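Local structure of Xaa-Pro dipeptidase (Pyrococcus horikoshii, 1WY2) at residues Gly206-Gly214 with Ile324-Thr332; Lys238-Lys249 with Leu343-Ile351. The protein probably splits Xaa-Pro dipeptides into a free amino acid and proline, as a homodimeric two-metal peptidase of family M24B. All coordinates share one frame; numbering follows the deposited sequence.

Contact 1 of 2, residues Gly206-Gly214 with Ile324-Thr332; sequences GDLVVIDLG and IGGVRIEDT. With ZN (zinc ion), chain D; ZN (zinc ion), chain E.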
loop_
_atom_site.group_PDB
_atom_site.type_symbol
_atom_site.label_atom_id
_atom_site.label_comp_id
_atom_site.label_asym_id
_atom_site.label_seq_id
_atom_site.Cartn_x
_atom_site.Cartn_y
_atom_site.Cartn_z
ATOM N N GLY A 206 -19.844 0.330 -27.824
ATOM C CA GLY A 206 -18.889 -0.312 -28.710
ATOM C C GLY A 206 -17.550 -0.513 -28.020
ATOM O O GLY A 206 -16.626 -1.097 -28.582
ATOM N N ASP A 207 -17.451 -0.024 -26.789
ATOM C CA ASP A 207 -16.226 -0.132 -25.998
ATOM C C ASP A 207 -15.992 -1.508 -25.391
ATOM O O ASP A 207 -16.920 -2.135 -24.885
ATOM C CB ASP A 207 -16.264 0.849 -24.818
ATOM C CG ASP A 207 -15.692 2.207 -25.146
ATOM O OD1 ASP A 207 -15.347 2.460 -26.321
ATOM O OD2 ASP A 207 -15.590 3.029 -24.205
ATOM N N LEU A 208 -14.748 -1.972 -25.447
ATOM C CA LEU A 208 -14.380 -3.211 -24.773
ATOM C C LEU A 208 -14.123 -2.641 -23.380
ATOM O O LEU A 208 -13.582 -1.539 -23.261
ATOM C CB LEU A 208 -13.064 -3.778 -25.314
ATOM C CG LEU A 208 -13.119 -4.848 -26.405
ATOM C CD1 LEU A 208 -11.741 -5.024 -27.014
ATOM C CD2 LEU A 208 -13.620 -6.162 -25.811
ATOM N N VAL A 209 -14.519 -3.354 -22.333
ATOM C CA VAL A 209 -14.284 -2.864 -20.979
ATOM C C VAL A 209 -13.708 -3.990 -20.134
ATOM O O VAL A 209 -14.345 -5.030 -19.950
ATOM C CB VAL A 209 -15.583 -2.361 -20.306
ATOM C CG1 VAL A 209 -15.247 -1.692 -18.968
ATOM C CG2 VAL A 209 -16.308 -1.383 -21.225
ATOM N N VAL A 210 -12.491 -3.784 -19.646
ATOM C CA VAL A 210 -11.829 -4.770 -18.804
ATOM C C VAL A 210 -12.120 -4.388 -17.356
ATOM O O VAL A 210 -11.919 -3.237 -16.960
ATOM C CB VAL A 210 -10.298 -4.779 -19.046
ATOM C CG1 VAL A 210 -9.617 -5.774 -18.103
ATOM C CG2 VAL A 210 -10.003 -5.146 -20.494
ATOM N N ILE A 211 -12.609 -5.355 -16.586
ATOM C CA ILE A 211 -12.953 -5.156 -15.179
ATOM C C ILE A 211 -12.084 -6.092 -14.342
ATOM O O ILE A 211 -12.304 -7.302 -14.330
ATOM C CB ILE A 211 -14.440 -5.499 -14.933
ATOM C CG1 ILE A 211 -15.322 -4.697 -15.899
ATOM C CG2 ILE A 211 -14.821 -5.194 -13.486
ATOM C CD1 ILE A 211 -16.733 -5.245 -16.039
ATOM N N ASP A 212 -11.097 -5.530 -13.652
ATOM C CA ASP A 212 -10.180 -6.310 -12.820
ATOM C C ASP A 212 -10.283 -5.745 -11.404
ATOM O O ASP A 212 -9.956 -4.582 -11.162
ATOM C CB ASP A 212 -8.747 -6.164 -13.355
ATOM C CG ASP A 212 -7.778 -7.181 -12.768
ATOM O OD1 ASP A 212 -8.046 -7.738 -11.682
ATOM O OD2 ASP A 212 -6.722 -7.407 -13.398
ATOM N N LEU A 213 -10.744 -6.567 -10.471
ATOM C CA LEU A 213 -10.915 -6.118 -9.098
ATOM C C LEU A 213 -10.737 -7.270 -8.126
ATOM O O LEU A 213 -10.595 -8.429 -8.526
ATOM C CB LEU A 213 -12.312 -5.490 -8.935
ATOM C CG LEU A 213 -13.531 -6.360 -9.272
ATOM C CD1 LEU A 213 -13.863 -7.267 -8.096
ATOM C CD2 LEU A 213 -14.733 -5.473 -9.595
ATOM N N GLY A 214 -10.740 -6.949 -6.840
ATOM C CA GLY A 214 -10.585 -7.986 -5.840
ATOM C C GLY A 214 -10.941 -7.448 -4.474
ATOM O O GLY A 214 -10.954 -6.239 -4.258
ATOM N N ILE A 324 -5.898 0.652 -29.192
ATOM C CA ILE A 324 -7.128 0.140 -29.791
ATOM C C ILE A 324 -8.028 -0.547 -28.760
ATOM O O ILE A 324 -9.183 -0.191 -28.568
ATOM C CB ILE A 324 -6.747 -0.850 -30.892
ATOM C CG1 ILE A 324 -6.039 -0.122 -32.037
ATOM C CG2 ILE A 324 -8.016 -1.505 -31.465
ATOM C CD1 ILE A 324 -5.458 -1.090 -33.070
ATOM N N GLY A 325 -7.480 -1.534 -28.059
ATOM C CA GLY A 325 -8.267 -2.227 -27.057
ATOM C C GLY A 325 -7.597 -3.498 -26.582
ATOM O O GLY A 325 -6.579 -3.922 -27.133
ATOM N N GLY A 326 -8.172 -4.116 -25.560
ATOM C CA GLY A 326 -7.590 -5.335 -25.035
ATOM C C GLY A 326 -8.612 -6.205 -24.337
ATOM O O GLY A 326 -9.726 -5.769 -24.048
ATOM N N VAL A 327 -8.227 -7.448 -24.074
ATOM C CA VAL A 327 -9.105 -8.400 -23.404
ATOM C C VAL A 327 -8.324 -9.220 -22.389
ATOM O O VAL A 327 -7.234 -9.695 -22.683
ATOM C CB VAL A 327 -9.732 -9.398 -24.409
ATOM C CG1 VAL A 327 -10.546 -10.452 -23.658
ATOM C CG2 VAL A 327 -10.620 -8.659 -25.405
ATOM N N ARG A 328 -8.880 -9.362 -21.188
ATOM C CA ARG A 328 -8.272 -10.187 -20.153
ATOM C C ARG A 328 -9.381 -10.920 -19.408
ATOM O O ARG A 328 -10.431 -10.350 -19.112
ATOM C CB ARG A 328 -7.447 -9.365 -19.146
ATOM C CG ARG A 328 -6.873 -10.241 -18.010
ATOM C CD ARG A 328 -5.761 -9.564 -17.189
ATOM N NE ARG A 328 -6.205 -8.405 -16.416
ATOM C CZ ARG A 328 -6.078 -7.140 -16.810
ATOM N NH1 ARG A 328 -5.523 -6.855 -17.979
ATOM N NH2 ARG A 328 -6.479 -6.151 -16.018
ATOM N N ILE A 329 -9.152 -12.200 -19.143
ATOM C CA ILE A 329 -10.105 -13.021 -18.404
ATOM C C ILE A 329 -9.276 -13.688 -17.318
ATOM O O ILE A 329 -8.322 -14.408 -17.610
ATOM C CB ILE A 329 -10.763 -14.071 -19.318
ATOM C CG1 ILE A 329 -11.535 -13.355 -20.432
ATOM C CG2 ILE A 329 -11.700 -14.955 -18.500
ATOM C CD1 ILE A 329 -12.127 -14.280 -21.483
ATOM N N GLU A 330 -9.636 -13.426 -16.066
ATOM C CA GLU A 330 -8.894 -13.938 -14.920
ATOM C C GLU A 330 -9.737 -14.600 -13.840
ATOM O O GLU A 330 -10.787 -14.085 -13.454
ATOM C CB GLU A 330 -8.100 -12.787 -14.283
ATOM C CG GLU A 330 -7.599 -13.072 -12.871
ATOM C CD GLU A 330 -6.856 -11.904 -12.255
ATOM O OE1 GLU A 330 -7.265 -10.746 -12.482
ATOM O OE2 GLU A 330 -5.872 -12.151 -11.528
ATOM N N ASP A 331 -9.260 -15.745 -13.359
ATOM C CA ASP A 331 -9.914 -16.480 -12.275
ATOM C C ASP A 331 -8.875 -16.747 -11.196
ATOM O O ASP A 331 -7.683 -16.820 -11.485
ATOM C CB ASP A 331 -10.413 -17.862 -12.728
ATOM C CG ASP A 331 -11.761 -17.821 -13.410
ATOM O OD1 ASP A 331 -12.663 -17.118 -12.913
ATOM O OD2 ASP A 331 -11.918 -18.521 -14.436
ATOM N N THR A 332 -9.332 -16.880 -9.956
ATOM C CA THR A 332 -8.443 -17.258 -8.865
ATOM C C THR A 332 -8.823 -18.727 -8.744
ATOM O O THR A 332 -10.013 -19.050 -8.701
ATOM C CB THR A 332 -8.779 -16.539 -7.548
ATOM O OG1 THR A 332 -8.409 -15.160 -7.650
ATOM C CG2 THR A 332 -8.014 -17.171 -6.382
HETATM ZN ZN ZN D . -6.673 -9.178 -11.407
HETATM ZN ZN ZN E . -4.202 -11.074 -10.903
#

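Contact 2 of 2, residues Lys238-Lys249 with Leu343-Ile351; sequences KEIYEIVLEAQK and LTKTERELI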
loop_
_atom_site.group_PDB
_atom_site.type_symbol
_atom_site.label_atom_id
_atom_site.label_comp_id
_atom_site.label_asym_id
_atom_site.label_seq_id
_atom_site.Cartn_x
_atom_site.Cartn_y
_atom_site.Cartn_z
ATOM N N LYS A 238 -14.305 -9.536 -31.219
ATOM C CA LYS A 238 -14.730 -10.905 -30.973
ATOM C C LYS A 238 -13.567 -11.872 -31.158
ATOM O O LYS A 238 -13.430 -12.839 -30.411
ATOM C CB LYS A 238 -15.876 -11.278 -31.919
ATOM C CG LYS A 238 -16.312 -12.729 -31.817
ATOM C CD LYS A 238 -17.616 -12.977 -32.560
ATOM C CE LYS A 238 -18.782 -12.286 -31.868
ATOM N NZ LYS A 238 -18.924 -12.740 -30.449
ATOM N N GLU A 239 -12.726 -11.601 -32.151
ATOM C CA GLU A 239 -11.580 -12.458 -32.431
ATOM C C GLU A 239 -10.620 -12.572 -31.250
ATOM O O GLU A 239 -10.342 -13.673 -30.772
ATOM C CB GLU A 239 -10.812 -11.940 -33.647
ATOM C CG GLU A 239 -9.603 -12.790 -34.009
ATOM C CD GLU A 239 -8.915 -12.311 -35.270
ATOM O OE1 GLU A 239 -9.599 -12.210 -36.310
ATOM O OE2 GLU A 239 -7.697 -12.041 -35.221
ATOM N N ILE A 240 -10.108 -11.440 -30.778
ATOM C CA ILE A 240 -9.174 -11.483 -29.658
ATOM C C ILE A 240 -9.837 -12.043 -28.405
ATOM O O ILE A 240 -9.209 -12.764 -27.636
ATOM C CB ILE A 240 -8.565 -10.091 -29.368
ATOM C CG1 ILE A 240 -9.667 -9.067 -29.103
ATOM C CG2 ILE A 240 -7.706 -9.654 -30.549
ATOM C CD1 ILE A 240 -9.138 -7.705 -28.683
ATOM N N TYR A 241 -11.112 -11.725 -28.205
ATOM C CA TYR A 241 -11.845 -12.232 -27.049
ATOM C C TYR A 241 -11.899 -13.764 -27.061
ATOM O O TYR A 241 -11.620 -14.413 -26.051
ATOM C CB TYR A 241 -13.268 -11.664 -27.042
ATOM C CG TYR A 241 -14.271 -12.512 -26.290
ATOM C CD1 TYR A 241 -14.257 -12.589 -24.901
ATOM C CD2 TYR A 241 -15.230 -13.254 -26.981
ATOM C CE1 TYR A 241 -15.173 -13.385 -24.213
ATOM C CE2 TYR A 241 -16.149 -14.051 -26.309
ATOM C CZ TYR A 241 -16.116 -14.113 -24.927
ATOM O OH TYR A 241 -17.032 -14.900 -24.270
ATOM N N GLU A 242 -12.256 -14.340 -28.206
ATOM C CA GLU A 242 -12.356 -15.793 -28.323
ATOM C C GLU A 242 -11.014 -16.468 -28.068
ATOM O O GLU A 242 -10.958 -17.562 -27.504
ATOM C CB GLU A 242 -12.884 -16.181 -29.712
ATOM C CG GLU A 242 -14.264 -15.611 -30.019
ATOM C CD GLU A 242 -14.791 -16.020 -31.386
ATOM O OE1 GLU A 242 -14.012 -15.999 -32.364
ATOM O OE2 GLU A 242 -15.991 -16.351 -31.483
ATOM N N ILE A 243 -9.936 -15.814 -28.489
ATOM C CA ILE A 243 -8.591 -16.351 -28.294
ATOM C C ILE A 243 -8.204 -16.353 -26.812
ATOM O O ILE A 243 -7.679 -17.341 -26.300
ATOM C CB ILE A 243 -7.560 -15.537 -29.104
ATOM C CG1 ILE A 243 -7.843 -15.702 -30.603
ATOM C CG2 ILE A 243 -6.140 -15.994 -28.768
ATOM C CD1 ILE A 243 -6.980 -14.830 -31.496
ATOM N N VAL A 244 -8.457 -15.246 -26.124
ATOM C CA VAL A 244 -8.131 -15.172 -24.703
ATOM C C VAL A 244 -8.982 -16.178 -23.922
ATOM O O VAL A 244 -8.490 -16.848 -23.018
ATOM C CB VAL A 244 -8.366 -13.750 -24.145
ATOM C CG1 VAL A 244 -8.174 -13.741 -22.630
ATOM C CG2 VAL A 244 -7.385 -12.775 -24.794
ATOM N N LEU A 245 -10.259 -16.289 -24.284
ATOM C CA LEU A 245 -11.160 -17.226 -23.617
ATOM C C LEU A 245 -10.664 -18.658 -23.787
ATOM O O LEU A 245 -10.669 -19.450 -22.843
ATOM C CB LEU A 245 -12.573 -17.107 -24.197
ATOM C CG LEU A 245 -13.629 -18.045 -23.602
ATOM C CD1 LEU A 245 -13.854 -17.702 -22.131
ATOM C CD2 LEU A 245 -14.926 -17.911 -24.384
ATOM N N GLU A 246 -10.238 -18.992 -25.000
ATOM C CA GLU A 246 -9.744 -20.334 -25.285
ATOM C C GLU A 246 -8.493 -20.636 -24.463
ATOM O O GLU A 246 -8.367 -21.710 -23.873
ATOM C CB GLU A 246 -9.415 -20.464 -26.770
ATOM C CG GLU A 246 -8.953 -21.852 -27.182
ATOM C CD GLU A 246 -8.386 -21.876 -28.587
ATOM O OE1 GLU A 246 -8.766 -21.004 -29.398
ATOM O OE2 GLU A 246 -7.567 -22.773 -28.886
ATOM N N ALA A 247 -7.569 -19.682 -24.435
ATOM C CA ALA A 247 -6.324 -19.840 -23.694
ATOM C C ALA A 247 -6.573 -19.953 -22.191
ATOM O O ALA A 247 -5.958 -20.778 -21.519
ATOM C CB ALA A 247 -5.395 -18.659 -23.980
ATOM N N GLN A 248 -7.476 -19.129 -21.667
ATOM C CA GLN A 248 -7.770 -19.157 -20.237
ATOM C C GLN A 248 -8.409 -20.491 -19.855
ATOM O O GLN A 248 -8.018 -21.115 -18.869
ATOM C CB GLN A 248 -8.697 -17.991 -19.869
ATOM C CG GLN A 248 -8.676 -17.583 -18.387
ATOM C CD GLN A 248 -9.705 -18.315 -17.545
ATOM O OE1 GLN A 248 -10.544 -19.046 -18.062
ATOM N NE2 GLN A 248 -9.653 -18.104 -16.236
ATOM N N LYS A 249 -9.384 -20.932 -20.643
ATOM C CA LYS A 249 -10.057 -22.196 -20.360
ATOM C C LYS A 249 -9.088 -23.372 -20.392
ATOM O O LYS A 249 -9.121 -24.237 -19.513
ATOM C CB LYS A 249 -11.185 -22.438 -21.365
ATOM C CG LYS A 249 -12.426 -21.601 -21.120
ATOM C CD LYS A 249 -13.498 -21.901 -22.159
ATOM C CE LYS A 249 -13.878 -23.378 -22.152
ATOM N NZ LYS A 249 -14.842 -23.710 -23.240
ATOM N N LEU A 343 -12.272 -20.660 -7.823
ATOM C CA LEU A 343 -12.810 -20.011 -6.628
ATOM C C LEU A 343 -13.692 -18.838 -7.043
ATOM O O LEU A 343 -14.676 -18.524 -6.373
ATOM C CB LEU A 343 -11.674 -19.561 -5.705
ATOM C CG LEU A 343 -10.750 -20.702 -5.253
ATOM C CD1 LEU A 343 -9.724 -20.162 -4.265
ATOM C CD2 LEU A 343 -11.566 -21.819 -4.601
ATOM N N THR A 344 -13.326 -18.185 -8.146
ATOM C CA THR A 344 -14.138 -17.107 -8.698
ATOM C C THR A 344 -15.030 -17.870 -9.673
ATOM O O THR A 344 -14.537 -18.660 -10.479
ATOM C CB THR A 344 -13.279 -16.053 -9.427
ATOM O OG1 THR A 344 -12.302 -16.702 -10.249
ATOM C CG2 THR A 344 -12.587 -15.157 -8.417
ATOM N N LYS A 345 -16.337 -17.646 -9.600
ATOM C CA LYS A 345 -17.270 -18.407 -10.430
ATOM C C LYS A 345 -18.085 -17.657 -11.479
ATOM O O LYS A 345 -18.903 -18.260 -12.173
ATOM C CB LYS A 345 -18.217 -19.170 -9.501
ATOM C CG LYS A 345 -17.479 -19.966 -8.428
ATOM C CD LYS A 345 -18.412 -20.480 -7.342
ATOM C CE LYS A 345 -17.623 -21.152 -6.224
ATOM N NZ LYS A 345 -18.515 -21.626 -5.122
ATOM N N THR A 346 -17.873 -16.354 -11.602
ATOM C CA THR A 346 -18.613 -15.563 -12.581
ATOM C C THR A 346 -18.425 -16.108 -13.994
ATOM O O THR A 346 -17.339 -16.561 -14.353
ATOM C CB THR A 346 -18.161 -14.091 -12.559
ATOM O OG1 THR A 346 -18.484 -13.512 -11.290
ATOM C CG2 THR A 346 -18.854 -13.301 -13.661
ATOM N N GLU A 347 -19.488 -16.064 -14.795
ATOM C CA GLU A 347 -19.421 -16.543 -16.175
ATOM C C GLU A 347 -18.279 -15.850 -16.912
ATOM O O GLU A 347 -18.033 -14.662 -16.713
ATOM C CB GLU A 347 -20.744 -16.265 -16.898
ATOM C CG GLU A 347 -20.718 -16.558 -18.391
ATOM C CD GLU A 347 -20.474 -18.022 -18.706
ATOM O OE1 GLU A 347 -19.582 -18.313 -19.531
ATOM O OE2 GLU A 347 -21.177 -18.884 -18.133
ATOM N N ARG A 348 -17.595 -16.593 -17.774
ATOM C CA ARG A 348 -16.476 -16.044 -18.527
ATOM C C ARG A 348 -16.845 -15.614 -19.942
ATOM O O ARG A 348 -16.264 -14.673 -20.482
ATOM C CB ARG A 348 -15.335 -17.061 -18.571
ATOM C CG ARG A 348 -14.626 -17.228 -17.238
ATOM C CD ARG A 348 -13.691 -18.420 -17.252
ATOM N NE ARG A 348 -14.418 -19.686 -17.166
ATOM C CZ ARG A 348 -13.830 -20.876 -17.121
ATOM N NH1 ARG A 348 -12.505 -20.965 -17.160
ATOM N NH2 ARG A 348 -14.563 -21.979 -17.015
ATOM N N GLU A 349 -17.809 -16.304 -20.540
ATOM C CA GLU A 349 -18.246 -15.975 -21.892
ATOM C C GLU A 349 -19.292 -14.871 -21.796
ATOM O O GLU A 349 -20.496 -15.142 -21.788
ATOM C CB GLU A 349 -18.837 -17.220 -22.563
ATOM C CG GLU A 349 -17.898 -18.420 -22.543
ATOM C CD GLU A 349 -18.487 -19.647 -23.217
ATOM O OE1 GLU A 349 -19.543 -20.136 -22.757
ATOM O OE2 GLU A 349 -17.892 -20.125 -24.207
ATOM N N LEU A 350 -18.827 -13.625 -21.731
ATOM C CA LEU A 350 -19.724 -12.486 -21.596
ATOM C C LEU A 350 -19.985 -11.656 -22.854
ATOM O O LEU A 350 -20.694 -10.650 -22.796
ATOM C CB LEU A 350 -19.221 -11.579 -20.468
ATOM C CG LEU A 350 -19.106 -12.271 -19.104
ATOM C CD1 LEU A 350 -18.557 -11.296 -18.075
ATOM C CD2 LEU A 350 -20.470 -12.789 -18.670
ATOM N N ILE A 351 -19.422 -12.062 -23.987
ATOM C CA ILE A 351 -19.661 -11.335 -25.230
ATOM C C ILE A 351 -19.953 -12.315 -26.365
ATOM O O ILE A 351 -20.857 -12.023 -27.178
ATOM C CB ILE A 351 -18.463 -10.410 -25.624
ATOM C CG1 ILE A 351 -17.658 -11.030 -26.766
ATOM C CG2 ILE A 351 -17.570 -10.158 -24.417
ATOM C CD1 ILE A 351 -16.639 -10.095 -27.372
ATOM O OXT ILE A 351 -19.269 -13.360 -26.431
HETATM O O HOH W 1 -18.374 -17.458 -26.006
#

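Contact 1 of 2, residues Gly206-Gly214 with Ile324-Thr332
Asp212 and Arg328 meet because both side chains leave the backbone with CG anti to N (chi1 -167° in Asp212) and the arginine chain then bends at chi3 (66°), turning its guanidinium toward the aspartate. The grip is side-on, with two nitrogens on one oxygen. Arg328 NH2 gives its hydrogen to the anti lone pair of Asp212 OD2 at 2.9 Å, whereas Arg328 NE reaches the same OD2 from above the carboxylate plane, at 3.2 Å. Val210 CG1 lies over the rim of one guanidinium face, 3.8 Å from Arg328 NH2. Asp212 OD1 binds a zinc ion at 2.0 Å, and OD2, besides accepting from the arginine, lies 2.7 Å from the same zinc ion, a longer approach. Glu330 OE1 binds the same zinc, its carboxylate turned almost perpendicular to that of Asp212, and its OE2 reaches the second zinc at 2.1 Å. Glu330 thus bridges the pair; Thr225 OG1 hydrogen-bonds OE1, and Asp223, His287 and Glu316 complete the protein ligands.

Away from the metals the strands 208-213 and 325-328, inclined at 41°, pack through side chains. Leu208 CD2 touches Val327 CG2 at 3.9 Å. Gly326 O is buried without a polar partner, pressed by Leu208 CD1 and, at 3.6 Å, by Val210 CG2. Gly325, beside Leu208 CD1, takes part in a classic beta bulge with Ile324. Carboxylates from strands of two sheets, one of them bridging two metals, mark the dinuclear centre of the pita-bread fold of M24 peptidases.

Contact 2 of 2, residues Lys238-Lys249 with Leu343-Ile351
Ile351, the C-terminal residue, lies against Tyr241 of helix 235-254, where the tail that ends this pita-bread domain runs along one side of the helix. Its side chain slides past the phenol in the opposite direction and lays Ile351 CG1 over one ring face, 3.5 Å from the centroid of the Tyr241 ring and 23° off its normal, a CH-pi contact. Ile351 CD1 follows toward the root of the ring, 3.6 Å from Tyr241 CG. The backbone N of Ile351 is buried here without a partner.

One helical turn on, Leu245 crosses the tail residues at about a right angle: its CD1 rests on Arg348 CB, and its CD2 lies 3.5 Å from Glu349 CG. The tail bends at this point in an inverse gamma turn centred on Glu349, and Glu347 OE1 accepts from Glu349 N. Toward the C-terminal end of the helical segment, buried Gln248 pairs with the partly exposed Arg348, while Ile329 underlies both Leu245 and Arg348.

The solvent side is looser. Glu349 is solvent-exposed, and a water joins its OE2 to Tyr241 OH by weak bonds only. Lys238, bent at chi3 and chi4, brings NZ within 4.1 Å of Ile351 OXT, beyond salt-bridge distance, so any attraction between the charges is probably modest. Lys249 lays its CG over one face of the Arg348 guanidinium.

The inner end is held by hydrogen bonds. Gln248 bends at chi2 (-91°), and its amide stands nearly perpendicular to the guanidinium; Gln248 NE2 hydrogen-bonds Asp331 OD2, and Arg348 NH1 donates to an in-plane lone pair of Gln248 OE1 at 2.9 Å and 152°.

After the N-terminal domain and the long helix 130-153, the chain reaches strand 208-217, then helix 235-254, then strand 325-336, and finally the tail 343-351. Contact 1 closes a loop of 109 residues that contains the helical half of contact 2; contact 2 closes one of 93 residues that contains the second strand of contact 1. The two loops therefore cross. The contact centres are 10 Å apart, and they touch directly where strand 325-336 returns through 339-342 to the tail: Thr332 O accepts a probable hydrogen bond from Leu343 N, and Asp331 OD1 probably bonds Thr344 OG1. Contact 1 ties the two strands at the metal site, and contact 2 ties helix 235-254 to the C-terminal tail.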